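Local coordinates for extracellular solute-binding protein family 1 (Pseudothermotoga lettingae, PDB 5CI5), which probably captures sugars outside the cell for an ABC transporter, and holds alpha-D-tagatopyranose in this structure, at residues A[25-30]-A[55-60]; A[45-50]-A[316-321]. All coordinates share one frame; numbering follows the deposited sequence.

Interaction 1. Residues A[25-30]-A[55-60]; sequences LTIWIG and VEVQLF
Strands 25-30 and 55-60 are the two strands of a beta-alpha-beta unit, with helix 37-51 between them in the chain. They run parallel, 21° apart, and T26 faces E56, W28 faces Q58 and G30 faces F60. The backbone ladder has five bonds. E56 N gives to L25 O (2.8 Å) and Q58 N to I27 O. I27 N gives to E56 O and I29 N to Q58 O. F60 N closes the series on I29 O, with a more bent bond. On one face W28 carries the contact. Its CG lies anti to the carbonyl carbon (chi1 -74°), which brings the indole over towards F60. The outer corner of the F60 ring comes down on the indole face, with F60 CE1 3.4 Å from W28 CG. The planes of the six-membered indole ring and the F60 ring are 47° apart. Q58 runs alongside W28, its CD above the rim of the indole face and its OE1 3.7 Å from W28 NE1, too far for a direct bond. A water joins the two: W28 NE1 donates to it at 2.9 Å, and it donates to Q58 OE1 at 2.7 Å. Y65 and L69 of helix 62-75 also touch W28. A valine in place of W28 would probably leave F60 without its aromatic cover and Q58 OE1 without this water link. The opposite face is aliphatic. I27 CG2 meets V55 CG1 at 3.7 Å and V57 CG2 at 3.8 Å. I29 and L59 lie side by side, with I29 CB 3.8 Å from L59 CD2. Helix 37-51 covers much of this face, where W40 touches I29 and I44 touches V55. Parallel strands joined through a helix in this way are typical of the alpha/beta lobes of periplasmic-type solute-binding proteins.

Interaction 2. Residues A[45-50]-A[316-321]; sequences KTFEEK and WKLAEY
F47 of helix 37-51 lays one face of its ring under L318 and turns its edge to Y321, both on helix 312-322. Its CG stands anti to the backbone N (chi1 172°), which carries the ring across to the other helix. L318 CD1 sits over the centre of one ring face, 3.6 Å from the F47 centroid and only 8° off the ring normal. This is a CH-pi contact. The ring also reaches the backbone, with F47 CE1 3.5 Å from L318 CA. Y321 CG meets the edge of the F47 ring, close to its plane, at 3.6 Å from F47 CD1. In return F47 CB lies over one face of the Y321 ring, 3.9 Å from its centroid, offset toward the rim. Y51 stacks on F47 from within helix 37-51. The two helices pack on the same aliphatic face of the sheet of an alpha/beta lobe, the general architecture of solute-binding proteins. The axes of segments 45-50 and 316-321 come no closer than 11.0 Å, at 122°, so large side chains must fill the gap. L318 also rests on L25 and I27 of the sheet. The contact thins out past Y321. Its hydroxyl lies 3.3 Å from T46 CB, but its hydrogen-bonding partner is V43 O, one turn back along helix 37-51. T46 is exposed, and its own OG1 bonds to S42 O. On the outer side K317 and E320 pair within their own helix. E320 OE1 takes K317 NZ at 2.9 Å on its syn lone pair. K50 starts toward helix 312-322, but its side chain gets no nearer than 4.9 Å to segment 316-321. W316 is turned away from helix 37-51 and buried, its ring stacked with H105.

In the fold
Interaction 1 and interaction 2 share one hydrophobic layer, and their centres lie 13 Å apart. Helix 37-51 connects the strands of interaction 1 and also supplies one side of interaction 2. L318 CD2 packs 4.0 Å from both L25 CD2 and I27 CB, while V55 CG2 lies 3.8 Å from F47 CD2. E48 OE2 is 2.8 Å from V55 N, a probable hydrogen bond between helix 37-51 and segment 55-60. The sugar lies beyond the other end of the strands. G30 is about 8 Å from the bound tagatose, and Q32 and F62, which line its pocket, follow closely after the two strands. Interaction 2 belongs to the far end of this lobe.

Interaction 1. Residues A[25-30]-A[55-60]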
loop_
_atom_site.group_PDB
_atom_site.type_symbol
_atom_site.label_atom_id
_atom_site.label_comp_id
_atom_site.label_asym_id
_atom_site.label_seq_id
_atom_site.Cartn_x
_atom_site.Cartn_y
_atom_site.Cartn_z
ATOM N N LEU A 25 7.491 22.999 14.468
ATOM C CA LEU A 25 7.074 22.263 13.263
ATOM C C LEU A 25 6.883 20.797 13.610
ATOM O O LEU A 25 7.787 20.151 14.142
ATOM C CB LEU A 25 8.093 22.430 12.136
ATOM C CG LEU A 25 7.690 21.928 10.763
ATOM C CD1 LEU A 25 6.490 22.710 10.213
ATOM C CD2 LEU A 25 8.859 22.027 9.794
ATOM N N THR A 26 5.707 20.261 13.303
ATOM C CA THR A 26 5.379 18.894 13.674
ATOM C C THR A 26 5.119 18.071 12.421
ATOM O O THR A 26 4.283 18.477 11.592
ATOM C CB THR A 26 4.130 18.845 14.588
ATOM O OG1 THR A 26 4.384 19.610 15.773
ATOM C CG2 THR A 26 3.766 17.429 14.999
ATOM N N ILE A 27 5.799 16.917 12.297
ATOM C CA ILE A 27 5.532 15.966 11.224
ATOM C C ILE A 27 4.989 14.653 11.785
ATOM O O ILE A 27 5.506 14.129 12.753
ATOM C CB ILE A 27 6.790 15.703 10.343
ATOM C CG1 ILE A 27 6.456 14.780 9.159
ATOM C CG2 ILE A 27 7.964 15.136 11.141
ATOM C CD1 ILE A 27 7.594 14.602 8.139
ATOM N N TRP A 28 3.929 14.141 11.165
ATOM C CA TRP A 28 3.401 12.823 11.474
ATOM C C TRP A 28 3.738 11.874 10.355
ATOM O O TRP A 28 3.336 12.108 9.206
ATOM C CB TRP A 28 1.894 12.870 11.659
ATOM C CG TRP A 28 1.488 13.488 12.944
ATOM C CD1 TRP A 28 2.294 14.142 13.838
ATOM C CD2 TRP A 28 0.173 13.485 13.510
ATOM N NE1 TRP A 28 1.547 14.557 14.932
ATOM C CE2 TRP A 28 0.250 14.157 14.752
ATOM C CE3 TRP A 28 -1.063 12.974 13.093
ATOM C CZ2 TRP A 28 -0.865 14.338 15.567
ATOM C CZ3 TRP A 28 -2.163 13.155 13.915
ATOM C CH2 TRP A 28 -2.058 13.822 15.127
ATOM N N ILE A 29 4.441 10.795 10.699
ATOM C CA ILE A 29 4.846 9.777 9.741
ATOM C C ILE A 29 4.081 8.516 10.079
ATOM O O ILE A 29 4.111 8.039 11.213
ATOM C CB ILE A 29 6.352 9.526 9.785
ATOM C CG1 ILE A 29 7.097 10.842 9.570
ATOM C CG2 ILE A 29 6.770 8.497 8.730
ATOM C CD1 ILE A 29 8.571 10.799 9.840
ATOM N N GLY A 30 3.373 8.007 9.080
ATOM C CA GLY A 30 2.485 6.888 9.281
ATOM C C GLY A 30 2.643 5.780 8.267
ATOM O O GLY A 30 3.093 5.994 7.144
ATOM N N VAL A 55 12.080 20.130 14.789
ATOM C CA VAL A 55 10.967 19.291 14.358
ATOM C C VAL A 55 10.524 18.299 15.402
ATOM O O VAL A 55 11.313 17.522 15.941
ATOM C CB VAL A 55 11.315 18.508 13.081
ATOM C CG1 VAL A 55 10.119 17.694 12.613
ATOM C CG2 VAL A 55 11.745 19.466 11.993
ATOM N N GLU A 56 9.232 18.321 15.668
ATOM C CA GLU A 56 8.612 17.326 16.523
ATOM C C GLU A 56 8.109 16.226 15.612
ATOM O O GLU A 56 7.355 16.488 14.676
ATOM C CB GLU A 56 7.461 17.932 17.331
ATOM C CG GLU A 56 7.868 18.938 18.409
ATOM C CD GLU A 56 8.037 18.323 19.794
ATOM O OE1 GLU A 56 7.851 17.094 19.951
ATOM O OE2 GLU A 56 8.353 19.082 20.734
ATOM N N VAL A 57 8.549 15.000 15.869
ATOM C CA VAL A 57 8.190 13.852 15.054
ATOM C C VAL A 57 7.250 12.915 15.832
ATOM O O VAL A 57 7.478 12.615 17.017
ATOM C CB VAL A 57 9.432 13.058 14.605
ATOM C CG1 VAL A 57 9.019 11.811 13.785
ATOM C CG2 VAL A 57 10.406 13.928 13.817
ATOM N N GLN A 58 6.177 12.459 15.196
ATOM C CA GLN A 58 5.395 11.375 15.782
ATOM C C GLN A 58 5.212 10.282 14.713
ATOM O O GLN A 58 4.877 10.570 13.556
ATOM C CB GLN A 58 4.047 11.873 16.317
ATOM C CG GLN A 58 3.239 10.819 17.082
ATOM C CD GLN A 58 2.088 11.419 17.885
ATOM O OE1 GLN A 58 2.016 12.635 18.078
ATOM N NE2 GLN A 58 1.183 10.560 18.363
ATOM N N LEU A 59 5.486 9.043 15.114
ATOM C CA LEU A 59 5.412 7.867 14.243
ATOM C C LEU A 59 4.165 7.073 14.561
ATOM O O LEU A 59 3.822 6.881 15.729
ATOM C CB LEU A 59 6.648 6.973 14.432
ATOM C CG LEU A 59 7.998 7.676 14.260
ATOM C CD1 LEU A 59 9.188 6.747 14.587
ATOM C CD2 LEU A 59 8.119 8.227 12.870
ATOM N N PHE A 60 3.510 6.572 13.520
ATOM C CA PHE A 60 2.246 5.860 13.666
ATOM C C PHE A 60 2.246 4.554 12.886
ATOM O O PHE A 60 2.531 4.554 11.689
ATOM C CB PHE A 60 1.068 6.684 13.143
ATOM C CG PHE A 60 0.837 7.979 13.855
ATOM C CD1 PHE A 60 1.599 9.079 13.554
ATOM C CD2 PHE A 60 -0.183 8.106 14.793
ATOM C CE1 PHE A 60 1.362 10.286 14.157
ATOM C CE2 PHE A 60 -0.421 9.319 15.410
ATOM C CZ PHE A 60 0.367 10.408 15.105
HETATM O O HOH W 1 2.487 15.231 17.608
#

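Interaction 2. Residues A[45-50]-A[316-321]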
loop_
_atom_site.group_PDB
_atom_site.type_symbol
_atom_site.label_atom_id
_atom_site.label_comp_id
_atom_site.label_asym_id
_atom_site.label_seq_id
_atom_site.Cartn_x
_atom_site.Cartn_y
_atom_site.Cartn_z
ATOM N N LYS A 45 17.218 15.039 11.438
ATOM C CA LYS A 45 18.280 15.804 12.084
ATOM C C LYS A 45 19.037 16.619 11.041
ATOM O O LYS A 45 19.370 17.778 11.293
ATOM C CB LYS A 45 19.237 14.901 12.849
ATOM C CG LYS A 45 18.679 14.302 14.156
ATOM C CD LYS A 45 18.044 15.325 15.113
ATOM C CE LYS A 45 16.581 14.983 15.394
ATOM N NZ LYS A 45 15.795 16.118 15.938
ATOM N N THR A 46 19.261 16.038 9.866
ATOM C CA THR A 46 19.955 16.754 8.791
ATOM C C THR A 46 19.129 17.981 8.384
ATOM O O THR A 46 19.665 19.076 8.196
ATOM C CB THR A 46 20.219 15.817 7.609
ATOM O OG1 THR A 46 21.148 14.808 8.013
ATOM C CG2 THR A 46 20.792 16.549 6.406
ATOM N N PHE A 47 17.813 17.812 8.302
ATOM C CA PHE A 47 16.954 18.934 7.992
ATOM C C PHE A 47 17.112 20.041 9.022
ATOM O O PHE A 47 17.247 21.216 8.665
ATOM C CB PHE A 47 15.485 18.506 7.932
ATOM C CG PHE A 47 14.532 19.655 7.792
ATOM C CD1 PHE A 47 14.279 20.219 6.563
ATOM C CD2 PHE A 47 13.913 20.189 8.906
ATOM C CE1 PHE A 47 13.404 21.295 6.427
ATOM C CE2 PHE A 47 13.045 21.279 8.788
ATOM C CZ PHE A 47 12.779 21.819 7.549
ATOM N N GLU A 48 17.086 19.669 10.302
ATOM C CA GLU A 48 17.195 20.646 11.364
ATOM C C GLU A 48 18.513 21.420 11.275
ATOM O O GLU A 48 18.549 22.647 11.481
ATOM C CB GLU A 48 17.090 19.969 12.716
ATOM C CG GLU A 48 15.732 19.407 13.012
ATOM C CD GLU A 48 15.626 18.907 14.440
ATOM O OE1 GLU A 48 16.686 18.664 15.064
ATOM O OE2 GLU A 48 14.492 18.744 14.937
ATOM N N GLU A 49 19.586 20.702 10.962
ATOM C CA GLU A 49 20.906 21.334 10.836
ATOM C C GLU A 49 20.902 22.336 9.683
ATOM O O GLU A 49 21.454 23.442 9.780
ATOM C CB GLU A 49 22.007 20.299 10.585
ATOM C CG GLU A 49 22.229 19.256 11.678
ATOM C CD GLU A 49 22.447 19.869 13.038
ATOM O OE1 GLU A 49 23.031 20.974 13.105
ATOM O OE2 GLU A 49 22.033 19.244 14.039
ATOM N N LYS A 50 20.297 21.926 8.578
ATOM C CA LYS A 50 20.296 22.752 7.376
ATOM C C LYS A 50 19.391 23.971 7.454
ATOM O O LYS A 50 19.670 24.982 6.802
ATOM C CB LYS A 50 19.909 21.928 6.163
ATOM C CG LYS A 50 19.757 22.802 4.913
ATOM C CD LYS A 50 19.614 22.006 3.642
ATOM C CE LYS A 50 19.557 22.945 2.449
ATOM N NZ LYS A 50 19.259 22.227 1.185
ATOM N N TRP A 316 6.025 23.277 4.098
ATOM C CA TRP A 316 6.421 23.069 2.708
ATOM C C TRP A 316 7.941 22.878 2.608
ATOM O O TRP A 316 8.398 21.973 1.895
ATOM C CB TRP A 316 5.968 24.224 1.782
ATOM C CG TRP A 316 6.678 24.082 0.510
ATOM C CD1 TRP A 316 7.764 24.785 0.104
ATOM C CD2 TRP A 316 6.414 23.113 -0.504
ATOM N NE1 TRP A 316 8.203 24.320 -1.109
ATOM C CE2 TRP A 316 7.388 23.293 -1.508
ATOM C CE3 TRP A 316 5.465 22.107 -0.659
ATOM C CZ2 TRP A 316 7.433 22.514 -2.648
ATOM C CZ3 TRP A 316 5.508 21.329 -1.812
ATOM C CH2 TRP A 316 6.490 21.539 -2.783
ATOM N N LYS A 317 8.736 23.700 3.312
ATOM C CA LYS A 317 10.197 23.552 3.265
ATOM C C LYS A 317 10.640 22.152 3.671
ATOM O O LYS A 317 11.513 21.559 3.023
ATOM C CB LYS A 317 10.901 24.591 4.167
ATOM C CG LYS A 317 11.143 25.907 3.465
ATOM C CD LYS A 317 12.292 25.742 2.470
ATOM C CE LYS A 317 12.379 26.887 1.486
ATOM N NZ LYS A 317 13.300 26.548 0.365
ATOM N N LEU A 318 10.023 21.593 4.708
ATOM C CA LEU A 318 10.311 20.213 5.090
ATOM C C LEU A 318 9.898 19.209 3.991
ATOM O O LEU A 318 10.649 18.290 3.678
ATOM C CB LEU A 318 9.616 19.872 6.419
ATOM C CG LEU A 318 9.790 18.456 6.982
ATOM C CD1 LEU A 318 11.254 18.090 7.123
ATOM C CD2 LEU A 318 9.076 18.356 8.348
ATOM N N ALA A 319 8.711 19.386 3.406
ATOM C CA ALA A 319 8.246 18.497 2.323
ATOM C C ALA A 319 9.224 18.532 1.134
ATOM O O ALA A 319 9.597 17.496 0.587
ATOM C CB ALA A 319 6.841 18.882 1.886
ATOM N N GLU A 320 9.650 19.730 0.780
ATOM C CA GLU A 320 10.604 19.950 -0.305
ATOM C C GLU A 320 11.914 19.226 -0.030
ATOM O O GLU A 320 12.438 18.493 -0.882
ATOM C CB GLU A 320 10.824 21.454 -0.447
ATOM C CG GLU A 320 11.667 21.929 -1.561
ATOM C CD GLU A 320 11.741 23.442 -1.496
ATOM O OE1 GLU A 320 12.551 23.962 -0.707
ATOM O OE2 GLU A 320 10.936 24.097 -2.161
ATOM N N TYR A 321 12.407 19.368 1.193
ATOM C CA TYR A 321 13.642 18.704 1.577
ATOM C C TYR A 321 13.484 17.180 1.534
ATOM O O TYR A 321 14.318 16.463 0.961
ATOM C CB TYR A 321 14.091 19.159 2.975
ATOM C CG TYR A 321 15.086 18.223 3.630
ATOM C CD1 TYR A 321 16.453 18.326 3.394
ATOM C CD2 TYR A 321 14.651 17.203 4.467
ATOM C CE1 TYR A 321 17.351 17.437 4.007
ATOM C CE2 TYR A 321 15.536 16.321 5.067
ATOM C CZ TYR A 321 16.876 16.439 4.835
ATOM O OH TYR A 321 17.748 15.533 5.444
#